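Local coordinates for translation initiation factor eIF2 assembly protein (Schizosaccharomyces pombe, PDB 4ZGP), which acts as an ATP-dependent chaperone, binding the gamma subunit of eIF2 so that it can assemble with the alpha and beta subunits, at residues Phe186-Val198 with Phe206-Lys218. Sequence-based numbering, arbitrary orientation.
Sequences FPMHASTEFRCFV and FCQRDDNYYEFLK. With ADP (adenosine-5'-diphosphate), chain C.
Glu193 and Arg209 form a salt bridge beside the nucleotide in the conformers described, each side chain having a second. The syn lone pair of Glu193 OE2 faces Arg209 NH1. Glu193 OE1 instead accepts the ribose hydroxyl ADP O3' at 2.7 Å, so one carboxylate fixes both arginine and sugar. Long Arg209 bends at chi2 (-105°) and chi3, which brings Arg209 NH2 to ADP O3B at 2.9 Å. The Arg195 side chain crosses that of Arg209 at a slant, guanidinium planes 23° apart; the nearby diphosphate and Asp246, salt-bridged to both arginines, probably offset their charge. Backbone bonds between Arg195 and Cys207, N to O in both directions at 2.9 Å, join antiparallel strands 193-199 and 202-208, a hairpin of the ATP-grasp fold with the ADP-binding Glu193 and Arg209 at one end. The edge of Phe206 meets the face of Phe194, offset, with planes at 90°, and helix 221-233 covers these apolar rings. Beyond the strands, small Ser191 lets Ser191 CB come within 3.5 Å of Tyr214 CD2. Ser191 OG donates to Asp210 OD2 at 2.9 Å. Gln208 NE2 bonds to both Asp210 OD1 and Asn212 O, tying strand end to loop. Offset edge-to-face, His189 NE2 lies 3.3 Å from Tyr214 CZ.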
loop_
_atom_site.group_PDB
_atom_site.type_symbol
_atom_site.label_atom_id
_atom_site.label_comp_id
_atom_site.label_asym_id
_atom_site.label_seq_id
_atom_site.Cartn_x
_atom_site.Cartn_y
_atom_site.Cartn_z
ATOM N N PHE A 186 12.844 -5.616 -2.592
ATOM C CA PHE A 186 14.147 -5.017 -2.433
ATOM C C PHE A 186 14.337 -4.701 -0.956
ATOM O O PHE A 186 13.378 -4.415 -0.239
ATOM C CB PHE A 186 14.291 -3.769 -3.301
ATOM C CG PHE A 186 13.214 -2.766 -3.082
ATOM C CD1 PHE A 186 11.976 -2.899 -3.711
ATOM C CD2 PHE A 186 13.423 -1.692 -2.225
ATOM C CE1 PHE A 186 10.967 -1.965 -3.497
ATOM C CE2 PHE A 186 12.416 -0.756 -2.013
ATOM C CZ PHE A 186 11.190 -0.901 -2.650
ATOM N N PRO A 187 15.571 -4.802 -0.478
ATOM C CA PRO A 187 15.756 -4.425 0.920
ATOM C C PRO A 187 15.528 -2.920 1.058
ATOM O O PRO A 187 16.099 -2.154 0.290
ATOM C CB PRO A 187 17.207 -4.821 1.195
ATOM C CG PRO A 187 17.883 -4.701 -0.153
ATOM C CD PRO A 187 16.839 -5.113 -1.161
ATOM N N MET A 188 14.680 -2.489 1.979
ATOM C CA MET A 188 14.482 -1.050 2.135
ATOM C C MET A 188 14.702 -0.620 3.579
ATOM O O MET A 188 14.347 -1.336 4.510
ATOM C CB MET A 188 13.096 -0.616 1.633
ATOM C CG MET A 188 11.905 -1.316 2.245
ATOM S SD MET A 188 10.412 -0.282 2.152
ATOM C CE MET A 188 10.332 0.175 0.434
ATOM N N HIS A 189 15.324 0.540 3.753
ATOM C CA HIS A 189 15.557 1.093 5.083
ATOM C C HIS A 189 14.220 1.555 5.658
ATOM O O HIS A 189 13.638 2.507 5.160
ATOM C CB HIS A 189 16.549 2.253 5.027
ATOM C CG HIS A 189 17.139 2.618 6.357
ATOM N ND1 HIS A 189 16.930 1.869 7.499
ATOM C CD2 HIS A 189 17.953 3.636 6.723
ATOM C CE1 HIS A 189 17.587 2.413 8.511
ATOM N NE2 HIS A 189 18.214 3.486 8.068
ATOM N N ALA A 190 13.739 0.879 6.694
ATOM C CA ALA A 190 12.402 1.150 7.219
ATOM C C ALA A 190 12.236 2.604 7.643
ATOM O O ALA A 190 11.129 3.159 7.561
ATOM C CB ALA A 190 12.095 0.221 8.394
ATOM N N SER A 191 13.334 3.218 8.088
ATOM C CA SER A 191 13.277 4.552 8.680
ATOM C C SER A 191 13.348 5.671 7.650
ATOM O O SER A 191 13.269 6.836 8.015
ATOM C CB SER A 191 14.408 4.741 9.702
ATOM O OG SER A 191 14.283 3.846 10.797
ATOM N N THR A 192 13.529 5.349 6.374
ATOM C CA THR A 192 13.452 6.417 5.373
ATOM C C THR A 192 12.213 6.227 4.491
ATOM O O THR A 192 12.188 6.651 3.322
ATOM C CB THR A 192 14.724 6.518 4.514
ATOM O OG1 THR A 192 14.888 5.326 3.758
ATOM C CG2 THR A 192 15.968 6.722 5.408
ATOM N N GLU A 193 11.195 5.612 5.084
ATOM C CA GLU A 193 9.886 5.571 4.451
ATOM C C GLU A 193 8.957 6.548 5.166
ATOM O O GLU A 193 9.034 6.723 6.387
ATOM C CB GLU A 193 9.298 4.159 4.457
ATOM C CG GLU A 193 8.506 3.866 3.193
ATOM C CD GLU A 193 7.420 2.838 3.377
ATOM O OE1 GLU A 193 7.594 1.925 4.217
ATOM O OE2 GLU A 193 6.395 2.956 2.677
ATOM N N PHE A 194 8.094 7.199 4.394
ATOM C CA PHE A 194 7.216 8.223 4.972
ATOM C C PHE A 194 5.784 8.031 4.507
ATOM O O PHE A 194 5.537 7.494 3.431
ATOM C CB PHE A 194 7.682 9.639 4.585
ATOM C CG PHE A 194 9.077 9.953 5.027
ATOM C CD1 PHE A 194 9.312 10.475 6.293
ATOM C CD2 PHE A 194 10.160 9.681 4.191
ATOM C CE1 PHE A 194 10.620 10.750 6.729
ATOM C CE2 PHE A 194 11.481 9.972 4.617
ATOM C CZ PHE A 194 11.700 10.506 5.877
ATOM N N ARG A 195 4.848 8.521 5.309
ATOM C CA ARG A 195 3.451 8.549 4.913
ATOM C C ARG A 195 3.038 10.009 4.774
ATOM O O ARG A 195 3.306 10.805 5.663
ATOM C CB ARG A 195 2.586 7.827 5.933
ATOM C CG ARG A 195 1.094 7.932 5.628
ATOM C CD ARG A 195 0.312 6.766 6.212
ATOM N NE ARG A 195 0.592 5.509 5.522
ATOM C CZ ARG A 195 -0.008 4.357 5.800
ATOM N NH1 ARG A 195 -0.901 4.303 6.779
ATOM N NH2 ARG A 195 0.286 3.253 5.097
ATOM N N CYS A 196 2.385 10.341 3.658
ATOM C CA CYS A 196 2.251 11.726 3.205
ATOM C C CYS A 196 0.795 12.016 2.908
ATOM O O CYS A 196 0.129 11.309 2.144
ATOM C CB CYS A 196 3.109 11.984 1.965
ATOM S SG CYS A 196 4.833 11.395 2.121
ATOM N N PHE A 197 0.303 13.084 3.513
ATOM C CA PHE A 197 -1.115 13.343 3.542
ATOM C C PHE A 197 -1.420 14.548 2.671
ATOM O O PHE A 197 -0.772 15.591 2.772
ATOM C CB PHE A 197 -1.568 13.572 4.992
ATOM C CG PHE A 197 -1.320 12.397 5.887
ATOM C CD1 PHE A 197 -0.104 12.244 6.539
ATOM C CD2 PHE A 197 -2.306 11.455 6.096
ATOM C CE1 PHE A 197 0.112 11.154 7.377
ATOM C CE2 PHE A 197 -2.089 10.367 6.929
ATOM C CZ PHE A 197 -0.888 10.216 7.570
ATOM N N VAL A 198 -2.398 14.375 1.793
ATOM C CA VAL A 198 -2.696 15.337 0.765
ATOM C C VAL A 198 -4.155 15.753 0.868
ATOM O O VAL A 198 -5.035 14.909 0.907
ATOM C CB VAL A 198 -2.447 14.756 -0.651
ATOM C CG1 VAL A 198 -2.834 15.771 -1.703
ATOM C CG2 VAL A 198 -0.990 14.331 -0.815
ATOM N N PHE A 206 3.369 15.091 6.666
ATOM C CA PHE A 206 3.931 13.752 6.467
ATOM C C PHE A 206 4.709 13.332 7.692
ATOM O O PHE A 206 5.151 14.172 8.489
ATOM C CB PHE A 206 4.812 13.666 5.198
ATOM C CG PHE A 206 6.149 14.371 5.274
ATOM C CD1 PHE A 206 7.290 13.717 5.748
ATOM C CD2 PHE A 206 6.290 15.656 4.783
ATOM C CE1 PHE A 206 8.520 14.345 5.778
ATOM C CE2 PHE A 206 7.541 16.300 4.800
ATOM C CZ PHE A 206 8.652 15.643 5.294
ATOM N N CYS A 207 4.844 12.020 7.859
ATOM C CA CYS A 207 5.539 11.493 9.011
ATOM C C CYS A 207 6.339 10.289 8.630
ATOM O O CYS A 207 6.083 9.645 7.622
ATOM C CB CYS A 207 4.555 11.136 10.144
ATOM S SG CYS A 207 3.303 9.883 9.808
ATOM N N GLN A 208 7.350 10.031 9.440
ATOM C CA GLN A 208 8.070 8.776 9.407
ATOM C C GLN A 208 7.109 7.595 9.482
ATOM O O GLN A 208 6.135 7.601 10.256
ATOM C CB GLN A 208 9.083 8.708 10.552
ATOM C CG GLN A 208 9.986 7.486 10.511
ATOM C CD GLN A 208 11.082 7.535 11.556
ATOM O OE1 GLN A 208 11.229 8.533 12.263
ATOM N NE2 GLN A 208 11.853 6.457 11.658
ATOM N N ARG A 209 7.390 6.559 8.692
ATOM C CA ARG A 209 6.457 5.449 8.576
ATOM C C ARG A 209 6.653 4.375 9.636
ATOM O O ARG A 209 5.686 3.754 10.075
ATOM C CB ARG A 209 6.558 4.831 7.184
ATOM C CG ARG A 209 5.412 5.220 6.293
ATOM C CD ARG A 209 4.424 4.083 6.127
ATOM N NE ARG A 209 4.621 3.410 4.853
ATOM C CZ ARG A 209 4.029 2.276 4.501
ATOM N NH1 ARG A 209 4.271 1.758 3.312
ATOM N NH2 ARG A 209 3.194 1.670 5.334
ATOM N N ASP A 210 7.890 4.164 10.071
ATOM C CA ASP A 210 8.147 3.125 11.075
ATOM C C ASP A 210 8.152 3.730 12.466
ATOM O O ASP A 210 7.845 4.909 12.624
ATOM C CB ASP A 210 9.477 2.423 10.804
ATOM C CG ASP A 210 10.652 3.329 11.026
ATOM O OD1 ASP A 210 10.541 4.521 10.666
ATOM O OD2 ASP A 210 11.682 2.862 11.561
ATOM N N ASP A 211 8.518 2.959 13.487
ATOM C CA ASP A 211 8.446 3.521 14.836
ATOM C C ASP A 211 9.783 3.591 15.567
ATOM O O ASP A 211 9.827 3.672 16.790
ATOM C CB ASP A 211 7.431 2.749 15.692
ATOM C CG ASP A 211 7.538 1.252 15.524
ATOM O OD1 ASP A 211 8.665 0.753 15.314
ATOM O OD2 ASP A 211 6.488 0.571 15.607
ATOM N N ASN A 212 10.881 3.606 14.820
ATOM C CA ASN A 212 12.181 3.738 15.457
ATOM C C ASN A 212 12.808 5.082 15.175
ATOM O O ASN A 212 12.809 5.557 14.041
ATOM C CB ASN A 212 13.111 2.612 15.016
ATOM C CG ASN A 212 12.661 1.263 15.536
ATOM O OD1 ASN A 212 12.634 1.035 16.746
ATOM N ND2 ASN A 212 12.291 0.362 14.624
ATOM N N TYR A 213 13.316 5.697 16.231
ATOM C CA TYR A 213 14.042 6.945 16.133
ATOM C C TYR A 213 15.216 6.784 15.175
ATOM O O TYR A 213 15.843 5.734 15.128
ATOM C CB TYR A 213 14.514 7.374 17.517
ATOM C CG TYR A 213 15.511 8.497 17.510
ATOM C CD1 TYR A 213 15.106 9.811 17.308
ATOM C CD2 TYR A 213 16.864 8.244 17.721
ATOM C CE1 TYR A 213 16.026 10.846 17.303
ATOM C CE2 TYR A 213 17.786 9.265 17.715
ATOM C CZ TYR A 213 17.365 10.560 17.514
ATOM O OH TYR A 213 18.291 11.572 17.517
ATOM N N TYR A 214 15.481 7.817 14.384
ATOM C CA TYR A 214 16.566 7.774 13.402
ATOM C C TYR A 214 17.089 9.196 13.271
ATOM O O TYR A 214 16.482 10.036 12.619
ATOM C CB TYR A 214 16.070 7.205 12.061
ATOM C CG TYR A 214 17.149 6.972 11.013
ATOM C CD1 TYR A 214 18.427 6.545 11.373
ATOM C CD2 TYR A 214 16.881 7.168 9.660
ATOM C CE1 TYR A 214 19.411 6.329 10.411
ATOM C CE2 TYR A 214 17.851 6.960 8.691
ATOM C CZ TYR A 214 19.116 6.540 9.071
ATOM O OH TYR A 214 20.080 6.325 8.105
ATOM N N GLU A 215 18.200 9.482 13.944
ATOM C CA GLU A 215 18.690 10.858 14.067
ATOM C C GLU A 215 19.001 11.512 12.715
ATOM O O GLU A 215 18.871 12.722 12.579
ATOM C CB GLU A 215 19.936 10.911 14.956
ATOM C CG GLU A 215 21.176 10.260 14.350
ATOM C CD GLU A 215 21.017 8.762 14.165
ATOM O OE1 GLU A 215 20.209 8.149 14.909
ATOM O OE2 GLU A 215 21.686 8.201 13.270
ATOM N N PHE A 216 19.373 10.704 11.727
ATOM C CA PHE A 216 19.694 11.197 10.379
ATOM C C PHE A 216 18.563 12.030 9.762
ATOM O O PHE A 216 18.802 12.913 8.940
ATOM C CB PHE A 216 20.030 10.015 9.460
ATOM C CG PHE A 216 20.440 10.417 8.060
ATOM C CD1 PHE A 216 21.728 10.892 7.803
ATOM C CD2 PHE A 216 19.549 10.301 6.996
ATOM C CE1 PHE A 216 22.124 11.260 6.505
ATOM C CE2 PHE A 216 19.928 10.673 5.689
ATOM C CZ PHE A 216 21.217 11.154 5.446
ATOM N N LEU A 217 17.328 11.738 10.153
ATOM C CA LEU A 217 16.175 12.411 9.568
ATOM C C LEU A 217 16.118 13.889 9.948
ATOM O O LEU A 217 15.781 14.735 9.126
ATOM C CB LEU A 217 14.886 11.707 9.999
ATOM C CG LEU A 217 14.813 10.212 9.688
ATOM C CD1 LEU A 217 13.487 9.631 10.136
ATOM C CD2 LEU A 217 15.052 9.942 8.179
ATOM N N LYS A 218 16.456 14.193 11.198
ATOM C CA LYS A 218 16.300 15.546 11.722
ATOM C C LYS A 218 17.161 16.537 10.945
ATOM O O LYS A 218 16.709 17.614 10.557
ATOM C CB LYS A 218 16.658 15.579 13.214
ATOM C CG LYS A 218 16.255 16.864 13.942
ATOM C CD LYS A 218 14.815 16.805 14.460
ATOM C CE LYS A 218 14.453 18.039 15.293
ATOM N NZ LYS A 218 15.307 18.232 16.501
HETATM P PB ADP C . 0.596 -0.528 3.115
HETATM O O1B ADP C . 0.427 0.796 2.386
HETATM O O2B ADP C . -0.635 -1.415 3.070
HETATM O O3B ADP C . 1.269 -0.328 4.457
HETATM P PA ADP C . 2.968 -0.925 1.500
HETATM O O1A ADP C . 3.064 0.573 1.653
HETATM O O2A ADP C . 3.008 -1.613 0.146
HETATM O O3A ADP C . 1.623 -1.434 2.238
HETATM O "O5'" ADP C . 4.151 -1.548 2.388
HETATM C "C5'" ADP C . 3.929 -2.130 3.673
HETATM C "C4'" ADP C . 5.318 -2.340 4.249
HETATM O "O4'" ADP C . 5.933 -3.456 3.601
HETATM C "C3'" ADP C . 6.201 -1.136 3.963
HETATM O "O3'" ADP C . 6.303 -0.287 5.110
HETATM C "C2'" ADP C . 7.548 -1.712 3.578
HETATM O "O2'" ADP C . 8.460 -1.669 4.679
HETATM C "C1'" ADP C . 7.280 -3.159 3.218
HETATM N N9 ADP C . 7.401 -3.282 1.745
HETATM C C8 ADP C . 6.468 -2.888 0.851
HETATM N N7 ADP C . 6.882 -3.135 -0.422
HETATM C C5 ADP C . 8.109 -3.700 -0.350
HETATM C C6 ADP C . 9.102 -4.212 -1.323
HETATM N N6 ADP C . 8.831 -4.152 -2.653
HETATM N N1 ADP C . 10.263 -4.730 -0.841
HETATM C C2 ADP C . 10.499 -4.786 0.488
HETATM N N3 ADP C . 9.642 -4.340 1.430
HETATM C C4 ADP C . 8.446 -3.796 1.080
HETATM O O HOH W 1 16.123 3.438 12.710
#